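Local coordinates for HpcE (Thermus thermophilus, PDB 1WZO), which probably catalyses the isomerisation of 2-hydroxyhepta-2,4-diene-1,7-dioate-type substrates in aromatic acid breakdown, as a member of the fumarylacetoacetate hydrolase family, at residues B[74-79]-B[147-152]; B[95-100]-B[128-133]; B[99-104]-B[208-213]; B[107-112]-B[202-207]; B[124-129]-B[152-157]. One frame throughout, in Å; residues are numbered along the deposited sequence. Where two conformers were deposited one is given.

Interaction 1 of 5, residues B[74-79]-B[147-152]; sequences PNTSLL and GRDTFL
Leu-78 and Leu-152 form a parallel beta bridge, which joins strand 78-79 to strand 152-159 inside the fumarylacetoacetate hydrolase fold. Leu-152 N donates to Ser-77 O (2.8 Å) and Leu-79 N to Leu-152 O (3.1 Å), and both bonds are bent. The bridge leucines lie side by side and point the same way, CD2 to CD2 at 3.9 Å; branched apolar chains suit this place, where both also touch Ile-46 of a nearby strand. Next to them, Ser-77 is small enough for its CB to sit against Arg-148 O, 3.4 Å away. At the other end, the Pro-74 ring presses on Gly-147, with CD only 3.5 Å from Gly-147 CA, a spacing that leaves little room for any side chain at 147. Within a type II turn from Arg-148 to Phe-151, Asp-149 has its OD2 bound by Lys-109 and Thr-204 of the second subunit and by Arg-11 of the third. Its OD1 faces Thr-76 instead, whose chi1 of 39° sets OG1 between backbone N and carbonyl carbon, where it can donate to a water shared with that carboxylate. A second water joins Thr-76 O to Leu-78 O. The first accepts from Thr-76 OG1 (2.6 Å) and donates to Asp-149 OD1 (2.8 Å) and Gly-147 O (2.8 Å).

Interaction 2 of 5, residues B[95-100]-B[128-133]; sequences HYEVEL and DLVARD
The antiparallel pairing of strands 94-104 and 120-131 brings Glu-97, Glu-99 and Asp-128 together in an acidic cluster that probably corresponds to the divalent-metal site of fumarylacetoacetate hydrolase relatives. His-95 and Val-130 make the hydrogen-bonded pair, with His-95 N to Val-130 O at 2.9 Å and Val-130 N to His-95 O at 3.0 Å. Further along, Asp-128 N bonds Glu-97 O, which holds the backbones of Glu-97 and Asp-128 side by side. Glu-97 runs extended beside Asp-128 and points the same way, so that Glu-97 OE2 lies 3.1 Å from Asp-128 OD2, the carboxylate planes nearly perpendicular. Asp-128 carries its CG anti to the backbone N (chi1 177°), which brings OD2 within 3.2 Å of Glu-99 OE2, another like charge. Lys-146 forms a salt bridge with OD2 of Asp-128 and Lys-73 one with OD1. Beyond the His-95/Val-130 pair, Arg-132 crosses the His-95 side chain at about a right angle and sets NE over one face of the ring, toward its rim; Arg-132 CD is 3.7 Å from His-95 CD2, while ND1 bonds Ser-220. Arg-132 NH2 reaches Glu-97 OE1 over a long 4.0 Å, by charge alone, since no N-H points at the oxygen. Leu-129 lays CD2 against the backbone of Tyr-96, an apolar chain in apolar company, for it also touches Met-228 and Phe-151. The repulsion among three carboxylates gathered so closely is probably eased here by Lys-146 and Lys-73, and the cluster is consistent with a metal site as in relatives.

Interaction 3 of 5, residues B[99-104]-B[208-213]; sequences ELAVVV and YDVLLT
Val-102 pairs with Leu-211 at the middle of an antiparallel join between strands 94-104 and 210-212, deep in the core of the hydrolase fold. Backbone bonds come first: Val-102 N to Leu-211 O (2.8 Å) and Leu-211 N to Val-102 O (2.9 Å) are nearly straight, and Val-104 exchanges bonds with Asp-209 O and Tyr-208 N beyond them. Apolar packing occupies both faces. On one, Ala-101 CB meets Leu-212 CD2 at 4.0 Å and Val-210 CG1 a little farther off, the alanine methyl leaving room for larger neighbours; Val-210 and Leu-212 also reach Ile-46. Glu-99 OE1, weakly bonded to Gly-214 N, packs 3.4 Å from Leu-212 CB. On the other face, Val-102 and Leu-211 touch by their CB atoms and pack on helix 192-200, where beta-branched and leucine chains fill the gap between strand and helix. The side chains of Val-102 and Thr-213 cross at about a right angle, CG2 to CG2 4.0 Å. Among polar groups, Asp-209 OD2 looks outside the pairing, to Glu-206 N and Lys-45. With chi1 at 58°, Thr-213 brings OG1 to Leu-100 O at 2.7 Å, a carbonyl that Thr-213 N grips too, and a water links OG1 to Leu-100 N.

Interaction 4 of 5, residues B[107-112]-B[202-207]; sequences PMKRVR and FMTLEP
Residues 107-112 and 202-207 run antiparallel through a single bridge, Met-108 with Leu-205, whose two bonds are Met-108 N to Leu-205 O (2.8 Å) and Leu-205 N to Met-108 O (2.9 Å). Beside it, the CA of Pro-107 leans on Leu-205 O and that of Thr-204 on Met-108 O, each at 3.3 Å. The side chains of the bridge pair cross obliquely, CB to CB at 4.0 Å. SD of Met-108 comes to 4.2 Å from Leu-205 CD1; both chains also pack on Leu-196 of helix 192-200, where flexible and branched apolar groups can fill the space. The Pro-107 and Pro-207 rings touch, Pro-107 CD to Pro-207 CG at 3.9 Å, and proline suits these positions because neither needs to offer an N-H to the pairing. Lys-109 departs with CG anti to its backbone N (chi1 -175°); a bend at chi2 then lays CD 3.5 Å from Thr-204 OG1, the two side chains crossing at about a right angle. A second bend, at chi4, turns NZ, which meets Asp-149 OD2 of the second subunit. Thr-204 turns OG1 beside its backbone N (chi1 -61°), and that hydroxyl reaches the same carboxylate oxygen. The pairing of two loops thus presents a cation and a hydroxyl together: Asp-149 of the neighbouring subunit is received by both, and the charge of Lys-109 would probably favour the ionised carboxylate, which Arg-11 of a further subunit also meets at this interface.

Interaction 5 of 5, residues B[124-129]-B[152-157]; sequences TIANDL and LPLGPF
Thr-124 touches both Leu-154 and Phe-157 where the antiparallel strands 120-131 and 152-159 pair through the centre of the hydrolase fold. Thr-124 works at one end. Its OG1, anti to the backbone N (chi1 -170°), donates to Phe-157 O at 2.6 Å, spanning the corner at Pro-156, which follows a cis peptide. Gly-155 suits that corner because its backbone angles would press a side chain against the preceding carbonyl; its N bonds Ile-125 O at 3.0 Å. The Thr-124 and Leu-154 side chains cross at about a right angle, CG2 to CD1 3.6 Å, so the one residue supplies both a polar and an apolar contact. Pro-153 works at the other end. Its O accepts from Asn-127 N (3.2 Å), while its ring, with no N-H to place, lies against Asn-127 CB (3.8 Å from Pro-153 CD) and meets Leu-129 CD1 at 3.5 Å, again through CD. Asn-127 in turn offers OD1 to Glu-97 N, linking this pairing to the next strand. Leu-154 and Leu-152 reach Ala-126, whose small CB accepts both. Leu-152 CD1 lies 4.1 Å from Ala-126 CB and 3.6 Å from Asn-127 O.

From the N terminus, 74-79 opens first, and interaction 1 closes its loop at 147-152. Interaction 2 lies wholly inside that loop, pairing 95-100 with 128-133. The same strand continues into 99-104, which interaction 3 closes far along at 208-213, crossing interaction 1. Interaction 4, between 107-112 and 202-207, nests inside interaction 3 and crosses both 1 and 2. Interaction 5 joins 124-129, where interaction 2 ends, to 152-157, where interaction 1 ends; it nests in 3 and 4 and crosses 1. Strands 210-212, 94-104, 120-131, 152-159 and 78-79 thus follow one another through interactions 3, 2, 5 and 1, while interaction 4 ties two outlying loops at a subunit interface.

Interaction 1 of 5, residues B[74-79]-B[147-152]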
# COMPACT_ATOMS: atom_id res chain seq x y z
N PRO B 74 12.48 8.48 9.51
CA PRO B 74 11.30 8.50 8.63
C PRO B 74 11.58 7.87 7.27
O PRO B 74 12.71 7.91 6.79
CB PRO B 74 10.99 9.99 8.51
CG PRO B 74 12.33 10.61 8.59
CD PRO B 74 13.00 9.84 9.71
N ASN B 75 10.56 7.29 6.66
CA ASN B 75 10.73 6.67 5.35
C ASN B 75 11.16 7.73 4.34
O ASN B 75 11.78 7.40 3.32
CB ASN B 75 9.43 5.99 4.91
CG ASN B 75 9.18 4.67 5.66
OD1 ASN B 75 8.07 4.12 5.61
ND2 ASN B 75 10.20 4.15 6.32
N THR B 76 10.86 9.00 4.61
CA THR B 76 11.27 10.06 3.69
C THR B 76 12.78 10.33 3.71
O THR B 76 13.29 11.07 2.88
CB THR B 76 10.50 11.39 3.97
OG1 THR B 76 10.34 11.57 5.38
CG2 THR B 76 9.12 11.36 3.30
N SER B 77 13.50 9.73 4.66
CA SER B 77 14.95 9.88 4.69
C SER B 77 15.58 8.85 3.75
O SER B 77 16.71 9.00 3.32
CB SER B 77 15.52 9.68 6.11
OG SER B 77 15.18 8.42 6.65
N LEU B 78 14.83 7.79 3.44
CA LEU B 78 15.34 6.73 2.57
C LEU B 78 15.86 7.20 1.22
O LEU B 78 15.25 8.02 0.54
CB LEU B 78 14.28 5.64 2.37
CG LEU B 78 13.97 4.79 3.61
CD1 LEU B 78 12.64 4.06 3.41
CD2 LEU B 78 15.11 3.79 3.84
N LEU B 79 17.02 6.66 0.84
CA LEU B 79 17.65 7.00 -0.42
C LEU B 79 18.32 5.75 -0.99
O LEU B 79 18.96 5.00 -0.26
CB LEU B 79 18.70 8.09 -0.19
CG LEU B 79 19.35 8.69 -1.44
CD1 LEU B 79 18.36 9.60 -2.16
CD2 LEU B 79 20.60 9.49 -1.02
N GLY B 147 16.30 12.83 10.92
CA GLY B 147 15.21 12.51 10.01
C GLY B 147 14.98 13.38 8.79
O GLY B 147 13.86 13.45 8.27
N ARG B 148 16.04 14.01 8.30
CA ARG B 148 15.95 14.87 7.13
C ARG B 148 15.85 14.07 5.83
O ARG B 148 16.32 12.93 5.76
CB ARG B 148 17.18 15.78 7.06
CG ARG B 148 17.52 16.46 8.39
CD ARG B 148 18.76 17.33 8.25
NE ARG B 148 18.49 18.57 7.53
CZ ARG B 148 17.88 19.63 8.06
NH1 ARG B 148 17.48 19.60 9.32
NH2 ARG B 148 17.68 20.71 7.33
N ASP B 149 15.22 14.65 4.81
CA ASP B 149 15.10 13.98 3.52
C ASP B 149 16.51 13.58 3.02
O ASP B 149 17.46 14.36 3.10
CB ASP B 149 14.45 14.90 2.48
CG ASP B 149 12.95 15.11 2.73
OD1 ASP B 149 12.36 14.44 3.60
OD2 ASP B 149 12.37 15.97 2.02
N THR B 150 16.60 12.35 2.51
CA THR B 150 17.83 11.75 1.97
C THR B 150 18.88 11.35 2.99
O THR B 150 19.97 10.91 2.61
CB THR B 150 18.57 12.65 0.92
OG1 THR B 150 19.28 13.70 1.60
CG2 THR B 150 17.58 13.24 -0.08
N PHE B 151 18.57 11.46 4.28
CA PHE B 151 19.55 11.09 5.29
C PHE B 151 19.65 9.61 5.64
O PHE B 151 20.25 9.25 6.66
CB PHE B 151 19.36 11.92 6.57
CG PHE B 151 20.22 13.16 6.63
CD1 PHE B 151 20.70 13.64 7.84
CD2 PHE B 151 20.58 13.82 5.45
CE1 PHE B 151 21.53 14.77 7.90
CE2 PHE B 151 21.41 14.95 5.49
CZ PHE B 151 21.89 15.42 6.72
N LEU B 152 19.07 8.75 4.81
CA LEU B 152 19.18 7.32 5.07
C LEU B 152 19.42 6.48 3.82
O LEU B 152 18.53 5.76 3.36
CB LEU B 152 17.97 6.76 5.84
CG LEU B 152 18.14 5.29 6.24
CD1 LEU B 152 19.46 5.11 7.00
CD2 LEU B 152 16.96 4.83 7.12
O HOH W 1 12.63 12.81 5.83
O HOH W 2 15.04 10.64 0.63

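Interaction 2 of 5, residues B[95-100]-B[128-133]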
# COMPACT_ATOMS: atom_id res chain seq x y z
N HIS B 95 27.81 14.17 9.51
CA HIS B 95 28.56 12.91 9.55
C HIS B 95 27.81 11.72 8.97
O HIS B 95 26.58 11.63 9.08
CB HIS B 95 28.91 12.57 11.00
CG HIS B 95 29.82 13.56 11.66
ND1 HIS B 95 31.15 13.30 11.89
CD2 HIS B 95 29.58 14.80 12.14
CE1 HIS B 95 31.70 14.35 12.48
NE2 HIS B 95 30.77 15.27 12.65
N TYR B 96 28.56 10.80 8.36
CA TYR B 96 27.96 9.59 7.83
C TYR B 96 28.03 8.62 9.01
O TYR B 96 28.75 8.88 9.98
CB TYR B 96 28.77 9.02 6.64
CG TYR B 96 30.13 8.44 7.03
CD1 TYR B 96 30.22 7.26 7.78
CD2 TYR B 96 31.31 9.12 6.72
CE1 TYR B 96 31.45 6.77 8.21
CE2 TYR B 96 32.56 8.63 7.16
CZ TYR B 96 32.61 7.47 7.90
OH TYR B 96 33.82 7.00 8.37
N GLU B 97 27.29 7.53 8.95
CA GLU B 97 27.32 6.51 10.00
C GLU B 97 27.09 5.17 9.33
O GLU B 97 25.97 4.86 8.91
CB GLU B 97 26.26 6.77 11.08
CG GLU B 97 26.58 7.95 12.00
CD GLU B 97 25.72 8.01 13.26
OE1 GLU B 97 25.94 8.91 14.09
OE2 GLU B 97 24.82 7.16 13.42
N VAL B 98 28.14 4.36 9.21
CA VAL B 98 27.99 3.05 8.58
C VAL B 98 27.40 2.06 9.58
O VAL B 98 27.95 1.83 10.65
CB VAL B 98 29.35 2.52 8.01
CG1 VAL B 98 30.40 2.44 9.10
CG2 VAL B 98 29.14 1.17 7.35
N GLU B 99 26.25 1.49 9.23
CA GLU B 99 25.60 0.56 10.14
C GLU B 99 24.99 -0.65 9.46
O GLU B 99 24.53 -0.58 8.31
CB GLU B 99 24.48 1.28 10.92
CG GLU B 99 24.85 2.68 11.40
CD GLU B 99 23.85 3.25 12.39
OE1 GLU B 99 22.78 2.65 12.60
OE2 GLU B 99 24.14 4.32 12.97
N LEU B 100 25.01 -1.77 10.17
CA LEU B 100 24.40 -2.99 9.67
C LEU B 100 22.90 -2.79 9.86
O LEU B 100 22.46 -2.44 10.96
CB LEU B 100 24.86 -4.20 10.49
CG LEU B 100 24.16 -5.53 10.19
CD1 LEU B 100 24.49 -5.99 8.77
CD2 LEU B 100 24.59 -6.57 11.22
N ASP B 128 23.45 6.03 8.23
CA ASP B 128 22.58 6.79 9.14
C ASP B 128 23.17 8.17 9.43
O ASP B 128 23.71 8.43 10.50
CB ASP B 128 22.41 5.97 10.44
CG ASP B 128 21.58 6.69 11.48
OD1 ASP B 128 20.62 7.40 11.10
OD2 ASP B 128 21.88 6.54 12.68
N LEU B 129 23.04 9.05 8.44
CA LEU B 129 23.58 10.40 8.54
C LEU B 129 23.01 11.24 9.67
O LEU B 129 21.88 11.03 10.14
CB LEU B 129 23.41 11.13 7.20
CG LEU B 129 24.28 10.61 6.05
CD1 LEU B 129 23.43 10.29 4.82
CD2 LEU B 129 25.34 11.66 5.70
N VAL B 130 23.80 12.21 10.12
CA VAL B 130 23.37 13.09 11.18
C VAL B 130 23.99 14.46 11.01
O VAL B 130 25.13 14.59 10.55
CB VAL B 130 23.77 12.53 12.58
CG1 VAL B 130 25.28 12.33 12.66
CG2 VAL B 130 23.33 13.51 13.67
N ALA B 131 23.22 15.49 11.34
CA ALA B 131 23.71 16.86 11.27
C ALA B 131 23.86 17.25 12.74
O ALA B 131 22.89 17.65 13.39
CB ALA B 131 22.71 17.76 10.57
N ARG B 132 25.07 17.10 13.27
CA ARG B 132 25.33 17.40 14.67
C ARG B 132 25.00 18.83 15.08
O ARG B 132 24.80 19.10 16.27
CB ARG B 132 26.78 17.04 15.02
CG ARG B 132 27.04 15.54 14.95
CD ARG B 132 28.37 15.15 15.58
NE ARG B 132 28.55 13.70 15.61
CZ ARG B 132 27.75 12.86 16.26
NH1 ARG B 132 26.70 13.31 16.94
NH2 ARG B 132 28.00 11.55 16.24
N ASP B 133 24.94 19.73 14.11
CA ASP B 133 24.61 21.13 14.39
C ASP B 133 23.27 21.19 15.10
O ASP B 133 23.04 22.06 15.95
CB ASP B 133 24.46 21.93 13.09
CG ASP B 133 25.73 21.99 12.27
OD1 ASP B 133 26.23 20.91 11.88
OD2 ASP B 133 26.22 23.11 12.02

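Interaction 3 of 5, residues B[99-104]-B[208-213]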
# COMPACT_ATOMS: atom_id res chain seq x y z
N GLU B 99 26.25 1.49 9.23
CA GLU B 99 25.60 0.56 10.14
C GLU B 99 24.99 -0.65 9.46
O GLU B 99 24.53 -0.58 8.31
CB GLU B 99 24.48 1.28 10.92
CG GLU B 99 24.85 2.68 11.40
CD GLU B 99 23.85 3.25 12.39
OE1 GLU B 99 22.78 2.65 12.60
OE2 GLU B 99 24.14 4.32 12.97
N LEU B 100 25.01 -1.77 10.17
CA LEU B 100 24.40 -2.99 9.67
C LEU B 100 22.90 -2.79 9.86
O LEU B 100 22.46 -2.44 10.96
CB LEU B 100 24.86 -4.20 10.49
CG LEU B 100 24.16 -5.53 10.19
CD1 LEU B 100 24.49 -5.99 8.77
CD2 LEU B 100 24.59 -6.57 11.22
N ALA B 101 22.13 -2.99 8.80
CA ALA B 101 20.68 -2.85 8.85
C ALA B 101 20.05 -4.24 8.81
O ALA B 101 20.39 -5.06 7.96
CB ALA B 101 20.19 -2.02 7.67
N VAL B 102 19.14 -4.50 9.74
CA VAL B 102 18.47 -5.79 9.85
C VAL B 102 17.04 -5.68 9.36
O VAL B 102 16.28 -4.81 9.80
CB VAL B 102 18.47 -6.27 11.32
CG1 VAL B 102 17.85 -7.65 11.43
CG2 VAL B 102 19.90 -6.25 11.86
N VAL B 103 16.67 -6.58 8.45
CA VAL B 103 15.32 -6.57 7.88
C VAL B 103 14.47 -7.70 8.45
O VAL B 103 14.81 -8.87 8.33
CB VAL B 103 15.39 -6.72 6.35
CG1 VAL B 103 14.00 -6.52 5.74
CG2 VAL B 103 16.38 -5.70 5.78
N VAL B 104 13.36 -7.33 9.08
CA VAL B 104 12.45 -8.29 9.69
C VAL B 104 11.70 -9.09 8.62
O VAL B 104 11.22 -8.52 7.65
CB VAL B 104 11.43 -7.57 10.61
CG1 VAL B 104 10.44 -8.56 11.18
CG2 VAL B 104 12.17 -6.86 11.75
N TYR B 208 9.54 -6.48 6.78
CA TYR B 208 10.11 -5.32 6.11
C TYR B 208 10.39 -4.12 7.01
O TYR B 208 10.83 -3.07 6.54
CB TYR B 208 9.29 -4.92 4.88
CG TYR B 208 9.33 -6.02 3.84
CD1 TYR B 208 8.19 -6.75 3.52
CD2 TYR B 208 10.54 -6.39 3.24
CE1 TYR B 208 8.25 -7.84 2.63
CE2 TYR B 208 10.61 -7.47 2.36
CZ TYR B 208 9.46 -8.19 2.06
OH TYR B 208 9.52 -9.26 1.20
N ASP B 209 10.14 -4.27 8.31
CA ASP B 209 10.48 -3.20 9.25
C ASP B 209 12.00 -3.30 9.31
O ASP B 209 12.57 -4.37 9.05
CB ASP B 209 9.88 -3.45 10.63
CG ASP B 209 8.43 -2.98 10.73
OD1 ASP B 209 7.95 -2.33 9.78
OD2 ASP B 209 7.79 -3.24 11.77
N VAL B 210 12.67 -2.21 9.67
CA VAL B 210 14.14 -2.21 9.70
C VAL B 210 14.75 -1.75 11.01
O VAL B 210 14.27 -0.80 11.64
CB VAL B 210 14.69 -1.31 8.56
CG1 VAL B 210 16.22 -1.24 8.64
CG2 VAL B 210 14.24 -1.84 7.20
N LEU B 211 15.82 -2.43 11.42
CA LEU B 211 16.55 -2.08 12.63
C LEU B 211 17.95 -1.65 12.24
O LEU B 211 18.67 -2.40 11.57
CB LEU B 211 16.62 -3.28 13.58
CG LEU B 211 17.59 -3.16 14.76
CD1 LEU B 211 17.14 -2.05 15.71
CD2 LEU B 211 17.64 -4.50 15.50
N LEU B 212 18.33 -0.44 12.65
CA LEU B 212 19.67 0.09 12.39
C LEU B 212 20.41 -0.20 13.69
O LEU B 212 19.95 0.17 14.77
CB LEU B 212 19.61 1.60 12.12
CG LEU B 212 18.70 2.00 10.95
CD1 LEU B 212 18.73 3.51 10.78
CD2 LEU B 212 19.15 1.30 9.68
N THR B 213 21.55 -0.86 13.58
CA THR B 213 22.29 -1.28 14.76
C THR B 213 23.36 -0.37 15.35
O THR B 213 24.04 -0.76 16.30
CB THR B 213 22.87 -2.69 14.52
OG1 THR B 213 23.71 -2.65 13.35
CG2 THR B 213 21.73 -3.69 14.28
O HOH W 3 26.18 -1.62 13.14

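Interaction 4 of 5, residues B[107-112]-B[202-207]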
# COMPACT_ATOMS: atom_id res chain seq x y z
N PRO B 107 6.36 -11.43 11.57
CA PRO B 107 5.83 -10.62 12.67
C PRO B 107 6.48 -10.98 14.00
O PRO B 107 6.53 -12.16 14.37
CB PRO B 107 4.34 -10.93 12.64
CG PRO B 107 4.08 -11.18 11.19
CD PRO B 107 5.26 -12.04 10.80
N MET B 108 6.96 -9.97 14.72
CA MET B 108 7.61 -10.17 16.00
C MET B 108 6.93 -9.44 17.15
O MET B 108 6.73 -8.23 17.10
CB MET B 108 9.06 -9.70 15.94
CG MET B 108 9.93 -10.31 14.85
SD MET B 108 11.63 -9.69 14.98
CE MET B 108 12.29 -10.79 16.25
N LYS B 109 6.58 -10.19 18.19
CA LYS B 109 5.98 -9.64 19.40
C LYS B 109 6.36 -10.57 20.53
O LYS B 109 6.04 -11.77 20.49
CB LYS B 109 4.45 -9.54 19.29
CG LYS B 109 3.81 -8.84 20.49
CD LYS B 109 4.35 -7.41 20.65
CE LYS B 109 3.83 -6.73 21.92
NZ LYS B 109 2.37 -6.44 21.86
N ARG B 110 7.07 -10.03 21.52
CA ARG B 110 7.53 -10.78 22.68
C ARG B 110 8.41 -11.97 22.28
O ARG B 110 8.25 -13.08 22.79
CB ARG B 110 6.35 -11.26 23.51
CG ARG B 110 5.54 -10.13 24.12
CD ARG B 110 4.44 -10.66 25.03
NE ARG B 110 3.60 -9.58 25.54
CZ ARG B 110 4.04 -8.57 26.28
NH1 ARG B 110 5.33 -8.49 26.60
NH2 ARG B 110 3.20 -7.63 26.70
N VAL B 111 9.33 -11.74 21.35
CA VAL B 111 10.24 -12.78 20.89
C VAL B 111 11.46 -12.78 21.79
O VAL B 111 12.00 -11.72 22.12
CB VAL B 111 10.70 -12.51 19.43
CG1 VAL B 111 11.74 -13.55 19.00
CG2 VAL B 111 9.50 -12.53 18.51
N ARG B 112 11.88 -13.97 22.23
CA ARG B 112 13.05 -14.08 23.09
C ARG B 112 14.30 -13.94 22.23
O ARG B 112 14.29 -14.31 21.06
CB ARG B 112 13.06 -15.44 23.80
CG ARG B 112 11.80 -15.72 24.61
CD ARG B 112 11.70 -17.20 24.96
NE ARG B 112 10.40 -17.54 25.52
CZ ARG B 112 9.95 -18.78 25.66
NH1 ARG B 112 10.69 -19.81 25.29
NH2 ARG B 112 8.74 -18.99 26.17
N PHE B 202 7.45 -4.68 23.43
CA PHE B 202 6.36 -3.71 23.54
C PHE B 202 5.83 -3.20 22.20
O PHE B 202 4.76 -2.61 22.13
CB PHE B 202 6.83 -2.51 24.39
CG PHE B 202 7.93 -1.69 23.75
CD1 PHE B 202 7.63 -0.73 22.79
CD2 PHE B 202 9.26 -1.91 24.08
CE1 PHE B 202 8.65 0.01 22.17
CE2 PHE B 202 10.28 -1.18 23.48
CZ PHE B 202 9.98 -0.22 22.52
N MET B 203 6.58 -3.45 21.13
CA MET B 203 6.20 -2.99 19.79
C MET B 203 6.23 -4.13 18.78
O MET B 203 7.25 -4.79 18.61
CB MET B 203 7.18 -1.90 19.34
CG MET B 203 6.90 -1.32 17.96
SD MET B 203 8.22 -0.23 17.37
CE MET B 203 8.30 0.97 18.70
N THR B 204 5.11 -4.36 18.10
CA THR B 204 5.06 -5.41 17.09
C THR B 204 5.86 -5.03 15.85
O THR B 204 5.60 -4.00 15.22
CB THR B 204 3.60 -5.70 16.66
OG1 THR B 204 2.85 -6.13 17.79
CG2 THR B 204 3.57 -6.79 15.59
N LEU B 205 6.86 -5.84 15.50
CA LEU B 205 7.64 -5.56 14.30
C LEU B 205 7.04 -6.39 13.18
O LEU B 205 6.74 -7.57 13.36
CB LEU B 205 9.12 -5.92 14.50
CG LEU B 205 9.85 -5.12 15.59
CD1 LEU B 205 11.29 -5.58 15.69
CD2 LEU B 205 9.78 -3.63 15.27
N GLU B 206 6.85 -5.78 12.02
CA GLU B 206 6.24 -6.46 10.89
C GLU B 206 7.26 -6.71 9.79
O GLU B 206 8.32 -6.09 9.76
CB GLU B 206 5.09 -5.59 10.36
CG GLU B 206 4.13 -5.13 11.46
CD GLU B 206 3.10 -4.12 10.98
OE1 GLU B 206 3.47 -3.19 10.23
OE2 GLU B 206 1.93 -4.25 11.38
N PRO B 207 6.95 -7.64 8.87
CA PRO B 207 7.88 -7.93 7.77
C PRO B 207 8.25 -6.64 7.04
O PRO B 207 7.39 -5.81 6.75
CB PRO B 207 7.06 -8.87 6.88
CG PRO B 207 6.24 -9.65 7.88
CD PRO B 207 5.78 -8.53 8.82

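Interaction 5 of 5, residues B[124-129]-B[152-157]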
# COMPACT_ATOMS: atom_id res chain seq x y z
N THR B 124 21.28 -5.53 5.07
CA THR B 124 21.69 -4.57 4.06
C THR B 124 22.56 -3.54 4.75
O THR B 124 22.81 -3.64 5.96
CB THR B 124 20.47 -3.89 3.38
OG1 THR B 124 20.92 -3.14 2.24
CG2 THR B 124 19.75 -2.94 4.34
N ILE B 125 23.06 -2.58 3.99
CA ILE B 125 23.91 -1.53 4.53
C ILE B 125 23.11 -0.23 4.66
O ILE B 125 22.26 0.06 3.83
CB ILE B 125 25.11 -1.24 3.61
CG1 ILE B 125 25.91 -2.52 3.35
CG2 ILE B 125 25.99 -0.15 4.22
CD1 ILE B 125 26.89 -2.39 2.20
N ALA B 126 23.40 0.54 5.70
CA ALA B 126 22.73 1.82 5.91
C ALA B 126 23.74 2.90 6.23
O ALA B 126 24.77 2.65 6.86
CB ALA B 126 21.72 1.71 7.06
N ASN B 127 23.45 4.11 5.77
CA ASN B 127 24.28 5.27 6.07
C ASN B 127 23.34 6.15 6.91
O ASN B 127 22.52 6.89 6.36
CB ASN B 127 24.68 6.00 4.78
CG ASN B 127 25.70 7.08 5.04
OD1 ASN B 127 25.87 7.52 6.18
ND2 ASN B 127 26.38 7.53 3.99
N ASP B 128 23.45 6.03 8.23
CA ASP B 128 22.58 6.79 9.14
C ASP B 128 23.17 8.17 9.43
O ASP B 128 23.71 8.43 10.50
CB ASP B 128 22.41 5.97 10.44
CG ASP B 128 21.58 6.69 11.48
OD1 ASP B 128 20.62 7.40 11.10
OD2 ASP B 128 21.88 6.54 12.68
N LEU B 129 23.04 9.05 8.44
CA LEU B 129 23.58 10.40 8.54
C LEU B 129 23.01 11.24 9.67
O LEU B 129 21.88 11.03 10.14
CB LEU B 129 23.41 11.13 7.20
CG LEU B 129 24.28 10.61 6.05
CD1 LEU B 129 23.43 10.29 4.82
CD2 LEU B 129 25.34 11.66 5.70
N LEU B 152 19.07 8.75 4.81
CA LEU B 152 19.18 7.32 5.07
C LEU B 152 19.42 6.48 3.82
O LEU B 152 18.53 5.76 3.36
CB LEU B 152 17.97 6.76 5.84
CG LEU B 152 18.14 5.29 6.24
CD1 LEU B 152 19.46 5.11 7.00
CD2 LEU B 152 16.96 4.83 7.12
N PRO B 153 20.61 6.60 3.22
CA PRO B 153 20.87 5.77 2.04
C PRO B 153 20.70 4.33 2.54
O PRO B 153 21.04 4.03 3.68
CB PRO B 153 22.32 6.11 1.71
CG PRO B 153 22.39 7.58 2.04
CD PRO B 153 21.62 7.67 3.36
N LEU B 154 20.16 3.45 1.71
CA LEU B 154 19.95 2.07 2.14
C LEU B 154 20.08 1.12 0.97
O LEU B 154 19.44 1.30 -0.06
CB LEU B 154 18.56 1.92 2.78
CG LEU B 154 18.23 0.59 3.45
CD1 LEU B 154 18.93 0.52 4.79
CD2 LEU B 154 16.72 0.44 3.66
N GLY B 155 20.91 0.09 1.15
CA GLY B 155 21.10 -0.89 0.09
C GLY B 155 22.56 -1.23 -0.11
O GLY B 155 23.36 -1.11 0.82
N PRO B 156 22.95 -1.63 -1.33
CA PRO B 156 22.04 -1.75 -2.48
C PRO B 156 21.25 -3.05 -2.52
O PRO B 156 20.32 -3.19 -3.31
CB PRO B 156 22.98 -1.61 -3.68
CG PRO B 156 24.26 -2.22 -3.17
CD PRO B 156 24.36 -1.65 -1.78
N PHE B 157 21.59 -3.99 -1.64
CA PHE B 157 20.91 -5.28 -1.65
C PHE B 157 20.22 -5.72 -0.37
O PHE B 157 20.53 -5.24 0.72
CB PHE B 157 21.90 -6.40 -2.00
CG PHE B 157 22.81 -6.09 -3.15
CD1 PHE B 157 24.16 -5.84 -2.93
CD2 PHE B 157 22.31 -6.04 -4.44
CE1 PHE B 157 25.01 -5.56 -4.00
CE2 PHE B 157 23.15 -5.76 -5.51
CZ PHE B 157 24.50 -5.52 -5.29